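Side-chain contacts in similar to hydroxylamine oxidoreductase (Kuenenia stuttgartiensis, PDB 6H5L), which probably serves as a heme c-carrying oxidoreductase related to hydroxylamine oxidoreductase, working within an anammox reductase complex rich in hemes: residues Thr315-Asp320 against Ile383-Ile388; Asp401-Ser406 against Gly441-Phe446; Tyr423-Phe426 against Lys432-Val435. One frame throughout, in Å; residues are numbered along the deposited sequence.

Contact 1 (Thr315-Asp320 against Ile383-Ile388); sequences TSSLKD and IVEDLI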
loop_
_atom_site.group_PDB
_atom_site.type_symbol
_atom_site.label_atom_id
_atom_site.label_comp_id
_atom_site.label_asym_id
_atom_site.label_seq_id
_atom_site.Cartn_x
_atom_site.Cartn_y
_atom_site.Cartn_z
ATOM N N THR A 315 35.352 -61.809 -13.212
ATOM C CA THR A 315 36.574 -62.600 -13.257
ATOM C C THR A 315 37.187 -62.823 -11.884
ATOM O O THR A 315 37.874 -63.828 -11.680
ATOM C CB THR A 315 37.610 -61.929 -14.167
ATOM O OG1 THR A 315 38.077 -60.721 -13.552
ATOM C CG2 THR A 315 36.991 -61.595 -15.514
ATOM N N SER A 316 36.954 -61.912 -10.942
ATOM C CA SER A 316 37.424 -62.082 -9.574
ATOM C C SER A 316 36.431 -62.964 -8.818
ATOM O O SER A 316 35.530 -63.567 -9.404
ATOM C CB SER A 316 37.612 -60.724 -8.904
ATOM O OG SER A 316 36.373 -60.053 -8.752
ATOM N N SER A 317 36.581 -63.043 -7.495
ATOM C CA SER A 317 35.648 -63.822 -6.687
ATOM C C SER A 317 34.258 -63.200 -6.616
ATOM O O SER A 317 33.374 -63.782 -5.976
ATOM C CB SER A 317 36.209 -64.015 -5.276
ATOM O OG SER A 317 36.636 -62.784 -4.722
ATOM N N LEU A 318 34.042 -62.042 -7.248
ATOM C CA LEU A 318 32.698 -61.483 -7.357
ATOM C C LEU A 318 31.750 -62.412 -8.099
ATOM O O LEU A 318 30.530 -62.286 -7.947
ATOM C CB LEU A 318 32.745 -60.127 -8.059
ATOM C CG LEU A 318 33.418 -59.013 -7.265
ATOM C CD1 LEU A 318 33.378 -57.696 -8.024
ATOM C CD2 LEU A 318 32.738 -58.888 -5.921
ATOM N N LYS A 319 32.282 -63.335 -8.902
ATOM C CA LYS A 319 31.449 -64.345 -9.543
ATOM C C LYS A 319 30.783 -65.263 -8.527
ATOM O O LYS A 319 29.824 -65.961 -8.875
ATOM C CB LYS A 319 32.283 -65.165 -10.527
ATOM C CG LYS A 319 33.451 -65.907 -9.889
ATOM C CD LYS A 319 34.413 -66.434 -10.946
ATOM C CE LYS A 319 35.691 -66.982 -10.325
ATOM N NZ LYS A 319 35.452 -68.212 -9.519
ATOM N N ASP A 320 31.268 -65.280 -7.288
ATOM C CA ASP A 320 30.696 -66.094 -6.225
ATOM C C ASP A 320 30.047 -65.263 -5.126
ATOM O O ASP A 320 29.571 -65.832 -4.137
ATOM C CB ASP A 320 31.773 -67.006 -5.627
ATOM C CG ASP A 320 32.243 -68.067 -6.604
ATOM O OD1 ASP A 320 31.394 -68.836 -7.102
ATOM O OD2 ASP A 320 33.459 -68.127 -6.884
ATOM N N ILE A 383 43.230 -58.423 -10.051
ATOM C CA ILE A 383 44.663 -58.193 -9.890
ATOM C C ILE A 383 45.076 -58.388 -8.436
ATOM O O ILE A 383 46.096 -59.024 -8.144
ATOM C CB ILE A 383 45.031 -56.787 -10.397
ATOM C CG1 ILE A 383 44.799 -56.693 -11.908
ATOM C CG2 ILE A 383 46.466 -56.447 -10.035
ATOM C CD1 ILE A 383 44.868 -55.285 -12.449
ATOM N N VAL A 384 44.287 -57.849 -7.504
ATOM C CA VAL A 384 44.622 -57.962 -6.088
ATOM C C VAL A 384 44.543 -59.412 -5.629
ATOM O O VAL A 384 45.398 -59.884 -4.869
ATOM C CB VAL A 384 43.701 -57.054 -5.251
ATOM C CG1 VAL A 384 44.042 -57.172 -3.773
ATOM C CG2 VAL A 384 43.808 -55.611 -5.717
ATOM N N GLU A 385 43.522 -60.144 -6.082
ATOM C CA GLU A 385 43.344 -61.518 -5.624
ATOM C C GLU A 385 44.380 -62.459 -6.225
ATOM O O GLU A 385 44.753 -63.450 -5.587
ATOM C CB GLU A 385 41.930 -61.999 -5.944
ATOM C CG GLU A 385 40.851 -61.307 -5.125
ATOM C CD GLU A 385 39.455 -61.780 -5.474
ATOM O OE1 GLU A 385 38.512 -61.456 -4.722
ATOM O OE2 GLU A 385 39.301 -62.478 -6.499
ATOM N N ASP A 386 44.853 -62.177 -7.441
ATOM C CA ASP A 386 45.908 -63.003 -8.022
ATOM C C ASP A 386 47.203 -62.876 -7.230
ATOM O O ASP A 386 47.923 -63.862 -7.044
ATOM C CB ASP A 386 46.133 -62.627 -9.485
ATOM C CG ASP A 386 44.996 -63.074 -10.381
ATOM O OD1 ASP A 386 44.038 -63.690 -9.867
ATOM O OD2 ASP A 386 45.063 -62.809 -11.601
ATOM N N LEU A 387 47.517 -61.665 -6.759
ATOM C CA LEU A 387 48.662 -61.489 -5.872
ATOM C C LEU A 387 48.505 -62.318 -4.604
ATOM O O LEU A 387 49.472 -62.914 -4.117
ATOM C CB LEU A 387 48.831 -60.011 -5.519
ATOM C CG LEU A 387 49.184 -59.036 -6.642
ATOM C CD1 LEU A 387 48.934 -57.609 -6.191
ATOM C CD2 LEU A 387 50.632 -59.213 -7.067
ATOM N N ILE A 388 47.290 -62.359 -4.053
ATOM C CA ILE A 388 47.036 -63.151 -2.853
ATOM C C ILE A 388 47.220 -64.634 -3.151
ATOM O O ILE A 388 47.895 -65.357 -2.407
ATOM C CB ILE A 388 45.629 -62.849 -2.306
ATOM C CG1 ILE A 388 45.549 -61.406 -1.800
ATOM C CG2 ILE A 388 45.257 -63.830 -1.206
ATOM C CD1 ILE A 388 44.149 -60.961 -1.417
#

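Contact 2 (Asp401-Ser406 against Gly441-Phe446); sequences DPYPLS and GVYGMF. With HEC (heme c), chain F.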
loop_
_atom_site.group_PDB
_atom_site.type_symbol
_atom_site.label_atom_id
_atom_site.label_comp_id
_atom_site.label_asym_id
_atom_site.label_seq_id
_atom_site.Cartn_x
_atom_site.Cartn_y
_atom_site.Cartn_z
ATOM N N ASP A 401 47.578 -58.718 11.443
ATOM C CA ASP A 401 46.387 -58.857 12.264
ATOM C C ASP A 401 45.275 -59.554 11.481
ATOM O O ASP A 401 45.192 -59.428 10.255
ATOM C CB ASP A 401 45.901 -57.491 12.745
ATOM C CG ASP A 401 46.595 -57.036 14.012
ATOM O OD1 ASP A 401 47.437 -57.795 14.536
ATOM O OD2 ASP A 401 46.300 -55.916 14.483
ATOM N N PRO A 402 44.410 -60.301 12.164
ATOM C CA PRO A 402 43.297 -60.957 11.466
ATOM C C PRO A 402 42.214 -59.975 11.051
ATOM O O PRO A 402 42.349 -58.765 11.260
ATOM C CB PRO A 402 42.777 -61.957 12.507
ATOM C CG PRO A 402 43.121 -61.331 13.816
ATOM C CD PRO A 402 44.437 -60.633 13.600
ATOM N N TYR A 403 41.147 -60.492 10.451
ATOM C CA TYR A 403 39.991 -59.666 10.134
ATOM C C TYR A 403 39.470 -59.010 11.412
ATOM O O TYR A 403 39.527 -59.621 12.486
ATOM C CB TYR A 403 38.902 -60.521 9.479
ATOM C CG TYR A 403 37.722 -59.750 8.930
ATOM C CD1 TYR A 403 37.766 -59.183 7.662
ATOM C CD2 TYR A 403 36.562 -59.596 9.676
ATOM C CE1 TYR A 403 36.686 -58.481 7.155
ATOM C CE2 TYR A 403 35.478 -58.896 9.178
ATOM C CZ TYR A 403 35.545 -58.340 7.917
ATOM O OH TYR A 403 34.469 -57.642 7.416
ATOM N N PRO A 404 38.982 -57.771 11.341
ATOM C CA PRO A 404 38.591 -57.059 12.566
ATOM C C PRO A 404 37.552 -57.826 13.374
ATOM O O PRO A 404 36.516 -58.246 12.854
ATOM C CB PRO A 404 38.034 -55.729 12.041
ATOM C CG PRO A 404 37.774 -55.953 10.581
ATOM C CD PRO A 404 38.815 -56.929 10.147
ATOM N N LEU A 405 37.861 -58.021 14.660
ATOM C CA LEU A 405 36.961 -58.673 15.615
ATOM C C LEU A 405 36.654 -60.112 15.204
ATOM O O LEU A 405 35.509 -60.563 15.261
ATOM C CB LEU A 405 35.671 -57.869 15.790
ATOM C CG LEU A 405 34.967 -57.989 17.142
ATOM C CD1 LEU A 405 35.653 -57.122 18.180
ATOM C CD2 LEU A 405 33.505 -57.615 17.014
ATOM N N SER A 406 37.692 -60.849 14.798
ATOM C CA SER A 406 37.493 -62.234 14.386
ATOM C C SER A 406 37.075 -63.118 15.555
ATOM O O SER A 406 36.327 -64.084 15.360
ATOM C CB SER A 406 38.765 -62.780 13.738
ATOM O OG SER A 406 39.076 -62.077 12.547
ATOM N N GLY A 441 34.654 -56.440 2.558
ATOM C CA GLY A 441 36.063 -56.121 2.434
ATOM C C GLY A 441 36.417 -54.675 2.684
ATOM O O GLY A 441 37.587 -54.301 2.573
ATOM N N VAL A 442 35.432 -53.841 3.031
ATOM C CA VAL A 442 35.645 -52.398 3.132
ATOM C C VAL A 442 36.210 -51.970 4.476
ATOM O O VAL A 442 36.392 -50.767 4.701
ATOM C CB VAL A 442 34.312 -51.673 2.847
ATOM C CG1 VAL A 442 33.422 -51.660 4.091
ATOM C CG2 VAL A 442 34.548 -50.270 2.304
ATOM N N TYR A 443 36.504 -52.915 5.376
ATOM C CA TYR A 443 36.922 -52.551 6.729
ATOM C C TYR A 443 38.149 -51.645 6.718
ATOM O O TYR A 443 38.265 -50.740 7.552
ATOM C CB TYR A 443 37.196 -53.809 7.551
ATOM C CG TYR A 443 38.372 -54.621 7.057
ATOM C CD1 TYR A 443 38.214 -55.560 6.048
ATOM C CD2 TYR A 443 39.636 -54.449 7.603
ATOM C CE1 TYR A 443 39.286 -56.304 5.594
ATOM C CE2 TYR A 443 40.712 -55.186 7.155
ATOM C CZ TYR A 443 40.533 -56.113 6.150
ATOM O OH TYR A 443 41.603 -56.851 5.700
ATOM N N GLY A 444 39.074 -51.873 5.783
ATOM C CA GLY A 444 40.271 -51.054 5.698
ATOM C C GLY A 444 39.997 -49.598 5.388
ATOM O O GLY A 444 40.843 -48.742 5.671
ATOM N N MET A 445 38.834 -49.301 4.806
ATOM C CA MET A 445 38.418 -47.917 4.617
ATOM C C MET A 445 38.270 -47.194 5.950
ATOM O O MET A 445 38.462 -45.975 6.023
ATOM C CB MET A 445 37.091 -47.879 3.858
ATOM C CG MET A 445 36.953 -46.774 2.840
ATOM S SD MET A 445 37.625 -47.260 1.242
ATOM C CE MET A 445 37.293 -45.784 0.291
ATOM N N PHE A 446 37.937 -47.930 7.009
ATOM C CA PHE A 446 37.539 -47.365 8.292
ATOM C C PHE A 446 38.622 -47.472 9.355
ATOM O O PHE A 446 38.790 -46.547 10.157
ATOM C CB PHE A 446 36.269 -48.062 8.803
ATOM C CG PHE A 446 35.085 -47.959 7.870
ATOM C CD1 PHE A 446 35.051 -48.670 6.680
ATOM C CD2 PHE A 446 33.994 -47.176 8.201
ATOM C CE1 PHE A 446 33.967 -48.577 5.830
ATOM C CE2 PHE A 446 32.906 -47.081 7.357
ATOM C CZ PHE A 446 32.892 -47.785 6.170
HETATM FE FE HEC F . 27.341 -45.042 6.974
HETATM C CHA HEC F . 26.059 -46.589 4.244
HETATM C CHB HEC F . 28.318 -47.916 8.334
HETATM C CHC HEC F . 29.601 -43.312 9.030
HETATM C CHD HEC F . 25.926 -42.081 6.138
HETATM N NA HEC F . 27.193 -46.917 6.395
HETATM C C1A HEC F . 26.655 -47.379 5.210
HETATM C C2A HEC F . 26.844 -48.821 5.185
HETATM C C3A HEC F . 27.464 -49.178 6.315
HETATM C C4A HEC F . 27.698 -47.988 7.104
HETATM C CMA HEC F . 27.862 -50.617 6.712
HETATM C CAA HEC F . 26.411 -49.798 4.067
HETATM C CBA HEC F . 24.901 -49.741 3.870
HETATM C CGA HEC F . 24.242 -50.751 4.770
HETATM O O1A HEC F . 23.321 -50.345 5.521
HETATM O O2A HEC F . 24.640 -51.945 4.750
HETATM N NB HEC F . 28.681 -45.512 8.487
HETATM C C1B HEC F . 29.018 -46.814 8.774
HETATM C C2B HEC F . 30.217 -46.812 9.588
HETATM C C3B HEC F . 30.581 -45.520 9.786
HETATM C C4B HEC F . 29.610 -44.691 9.089
HETATM C CMB HEC F . 30.851 -48.137 10.076
HETATM C CAB HEC F . 31.761 -44.871 10.566
HETATM C CBB HEC F . 32.447 -45.732 11.654
HETATM N NC HEC F . 27.683 -43.055 7.532
HETATM C C1C HEC F . 28.702 -42.549 8.316
HETATM C C2C HEC F . 28.723 -41.104 8.161
HETATM C C3C HEC F . 27.637 -40.758 7.448
HETATM C C4C HEC F . 27.007 -41.981 6.986
HETATM C CMC HEC F . 29.624 -40.154 8.987
HETATM C CAC HEC F . 27.166 -39.329 7.073
HETATM C CBC HEC F . 28.222 -38.594 6.221
HETATM N ND HEC F . 26.172 -44.425 5.409
HETATM C C1D HEC F . 25.672 -43.134 5.284
HETATM C C2D HEC F . 24.840 -43.074 4.103
HETATM C C3D HEC F . 24.877 -44.492 3.503
HETATM C C4D HEC F . 25.732 -45.256 4.385
HETATM C CMD HEC F . 24.081 -41.832 3.586
HETATM C CAD HEC F . 24.173 -45.020 2.233
HETATM C CBD HEC F . 24.474 -44.131 1.030
HETATM C CGD HEC F . 23.761 -44.683 -0.173
HETATM O O1D HEC F . 23.251 -45.827 -0.080
HETATM O O2D HEC F . 23.706 -43.987 -1.220
HETATM O O HOH W 1 28.852 -44.637 5.559
#

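Contact 3 (Tyr423-Phe426 against Lys432-Val435); sequences YNAF and KFPV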
loop_
_atom_site.group_PDB
_atom_site.type_symbol
_atom_site.label_atom_id
_atom_site.label_comp_id
_atom_site.label_asym_id
_atom_site.label_seq_id
_atom_site.Cartn_x
_atom_site.Cartn_y
_atom_site.Cartn_z
ATOM N N TYR A 423 31.553 -69.130 7.902
ATOM C CA TYR A 423 31.755 -69.248 9.342
ATOM C C TYR A 423 32.788 -70.317 9.672
ATOM O O TYR A 423 33.553 -70.170 10.633
ATOM C CB TYR A 423 30.432 -69.550 10.044
ATOM C CG TYR A 423 30.574 -69.654 11.546
ATOM C CD1 TYR A 423 30.727 -68.516 12.328
ATOM C CD2 TYR A 423 30.562 -70.889 12.182
ATOM C CE1 TYR A 423 30.865 -68.604 13.701
ATOM C CE2 TYR A 423 30.697 -70.987 13.553
ATOM C CZ TYR A 423 30.847 -69.842 14.307
ATOM O OH TYR A 423 30.982 -69.933 15.674
ATOM N N ASN A 424 32.815 -71.407 8.900
ATOM C CA ASN A 424 33.805 -72.453 9.132
ATOM C C ASN A 424 35.221 -71.911 9.005
ATOM O O ASN A 424 36.102 -72.262 9.799
ATOM C CB ASN A 424 33.590 -73.606 8.154
ATOM C CG ASN A 424 34.634 -74.693 8.296
ATOM O OD1 ASN A 424 34.962 -75.113 9.405
ATOM N ND2 ASN A 424 35.175 -75.143 7.170
ATOM N N ALA A 425 35.460 -71.051 8.010
ATOM C CA ALA A 425 36.788 -70.473 7.835
ATOM C C ALA A 425 37.161 -69.582 9.012
ATOM O O ALA A 425 38.321 -69.564 9.444
ATOM C CB ALA A 425 36.848 -69.687 6.525
ATOM N N PHE A 426 36.194 -68.834 9.545
ATOM C CA PHE A 426 36.472 -67.986 10.700
ATOM C C PHE A 426 36.761 -68.817 11.942
ATOM O O PHE A 426 37.662 -68.487 12.720
ATOM C CB PHE A 426 35.302 -67.036 10.951
ATOM C CG PHE A 426 35.463 -65.692 10.302
ATOM C CD1 PHE A 426 36.220 -64.703 10.910
ATOM C CD2 PHE A 426 34.858 -65.414 9.087
ATOM C CE1 PHE A 426 36.374 -63.464 10.318
ATOM C CE2 PHE A 426 35.007 -64.176 8.491
ATOM C CZ PHE A 426 35.767 -63.199 9.108
ATOM N N LYS A 432 42.460 -65.293 10.042
ATOM C CA LYS A 432 43.779 -64.983 9.492
ATOM C C LYS A 432 43.799 -65.199 7.975
ATOM O O LYS A 432 44.598 -65.960 7.430
ATOM C CB LYS A 432 44.848 -65.814 10.192
ATOM C CG LYS A 432 45.186 -65.325 11.590
ATOM C CD LYS A 432 46.616 -64.814 11.656
ATOM C CE LYS A 432 46.844 -63.956 12.890
ATOM N NZ LYS A 432 48.229 -63.409 12.928
ATOM N N PHE A 433 42.894 -64.498 7.294
ATOM C CA PHE A 433 42.788 -64.554 5.843
ATOM C C PHE A 433 42.295 -63.209 5.335
ATOM O O PHE A 433 41.632 -62.476 6.079
ATOM C CB PHE A 433 41.841 -65.674 5.383
ATOM C CG PHE A 433 40.532 -65.711 6.122
ATOM C CD1 PHE A 433 39.518 -64.815 5.821
ATOM C CD2 PHE A 433 40.310 -66.655 7.109
ATOM C CE1 PHE A 433 38.315 -64.854 6.500
ATOM C CE2 PHE A 433 39.110 -66.700 7.789
ATOM C CZ PHE A 433 38.110 -65.799 7.485
ATOM N N PRO A 434 42.604 -62.852 4.091
ATOM C CA PRO A 434 42.120 -61.581 3.547
ATOM C C PRO A 434 40.663 -61.658 3.119
ATOM O O PRO A 434 40.161 -62.700 2.695
ATOM C CB PRO A 434 43.030 -61.342 2.332
ATOM C CG PRO A 434 44.152 -62.326 2.465
ATOM C CD PRO A 434 43.566 -63.495 3.182
ATOM N N VAL A 435 39.985 -60.519 3.240
ATOM C CA VAL A 435 38.613 -60.349 2.774
ATOM C C VAL A 435 38.607 -59.122 1.873
ATOM O O VAL A 435 38.848 -58.004 2.341
ATOM C CB VAL A 435 37.618 -60.189 3.929
ATOM C CG1 VAL A 435 36.207 -60.064 3.390
ATOM C CG2 VAL A 435 37.725 -61.365 4.891
#

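Contact 1 (Thr315-Asp320 against Ile383-Ile388)
Glu385 reaches from the long helix 356-389 to Ser316 and Ser317, where its carboxylate meets the start of a short 3-10 turn. This helix packs beside helices 455-476 and 480-513 in the helical bundle of the C-terminal half, as in hydroxylamine oxidoreductase, so the contact pins a wandering loop to the bundle's flank.

The hydrogen bonding that crosses the contact runs from Ser317 N to Glu385 OE2, 3.0 Å long and bent to 150° at the hydrogen, and it uses the syn lone pair of that oxygen. A glutamate suits the place because its chain, fully extended beyond CG (chi2 179°), carries the charge across the gap from the helix surface. The other oxygen, OE1, is bonded to Gln381, one helical turn earlier, which helps fix the rotation of the carboxylate. The N-H at the head of the turn would probably favour the ionised form of the acid.

Ser316 CB lies beside the same carboxylate, 3.4 Å from Glu385 OE2, and the small serine side chain leaves room for it.

Within the loop, the turn is closed by Asp320 N to Ser317 O at 2.9 Å. Ser316 OG is bonded to Asp378 on the same helix as Glu385, and also accepts a weak bond of 3.4 Å from Leu318 N, in the manner of an ST turn.

Contact 2 (Asp401-Ser406 against Gly441-Phe446)
Tyr403 and Pro404 both lie against the same face of the Tyr443 ring. Along the first segment, Asp401 comes ahead of the contact and forms a salt bridge with Arg190. Tyr403 follows, its CG anti to the backbone N (chi1 -172°), which swings the ring across to Tyr443. The pair is T-shaped, the edge of Tyr403 toward the face of Tyr443, with centroids 5.0 Å apart and planes at 67°; Tyr403 CE1 and Tyr443 CD1 approach to 3.5 Å.

Pro404 supplies a CH-pi contact, its CD 3.9 Å from the Tyr443 ring centroid and 22° off the normal. Proline also suits the second position of the type II turn Tyr403-Ser406, while Leu405 takes the third and serves as N-cap of helix 406-412.

Beyond Tyr443, the short, weakly bonded helical turn includes Phe446, whose CE2 is 3.5 Å from C2B of a heme c; a water sits on that heme's iron.

The chemistry is that of buried tyrosines: each hydroxyl is bonded beyond the ring contact, Tyr403 OH with Leu440 O and Tyr443 OH with Asn452 OD1, so apolar surfaces alone join the turn to the segment that lines the heme pocket.

Contact 3 (Tyr423-Phe426 against Lys432-Val435)
Phe433 drives the edge of its ring against the face of Phe426, and this T-shaped pair is the tight part of the contact. The planes stand at 76° with the centroids 4.9 Å apart, and Phe433 CZ sits over the centre of the Phe426 ring, 3.6 Å from Phe426 CE2. With chi1 at 47°, CG of Phe433 lies between its backbone N and carbonyl carbon, sending the ring back toward the helix. Beside it, Ala425 offers a methyl small enough to let the ring approach: Ala425 CB is 4.0 Å from Phe433 CE2, and Ala425 O meets the same ring at its edge, 3.4 Å from Phe433 CE2. Phenylalanine suits both positions, since one needs a broad apolar face and the other a rigid edge. Phe426 also packs on Ser406, Ile409 and Val410 of helix 406-412, and a serine in its place would probably open a gap against that helix and leave the edge of Phe433 without its aromatic face.

The other side is looser. Asn424 is exposed to solvent; the CB of Lys432 points away from the helix, and its NZ is hydrogen-bonded to Arg400 O. Phe433 itself remains partly exposed, although its CZ end is held against Phe426. An edge-to-face aromatic pair thus joins helix 420-429 to the loop that follows it, in the all-helical C-terminal part of this multiheme protein.

From the N terminus, contact 1 comes first: it closes a loop of 62 intervening residues, mostly helix, by tying 315-320 to the far part of helix 356-389. Contact 2 then opens at 401-406 and closes at 441-446, and contact 3 is nested wholly inside it, joining helix 420-429 to the chain that follows. Contacts 1 and 2 stay about 9 Å apart at their nearest atoms, but contact 3 touches both: Ile388 CD1 packs on Pro434 CB at 3.9 Å, Val435 CG2 lies 3.5 Å from Tyr403 CD1, and Val435 O is 3.7 Å from Tyr443 CE1. The segment 432-435 therefore bridges the bundle helix and both segments of contact 2.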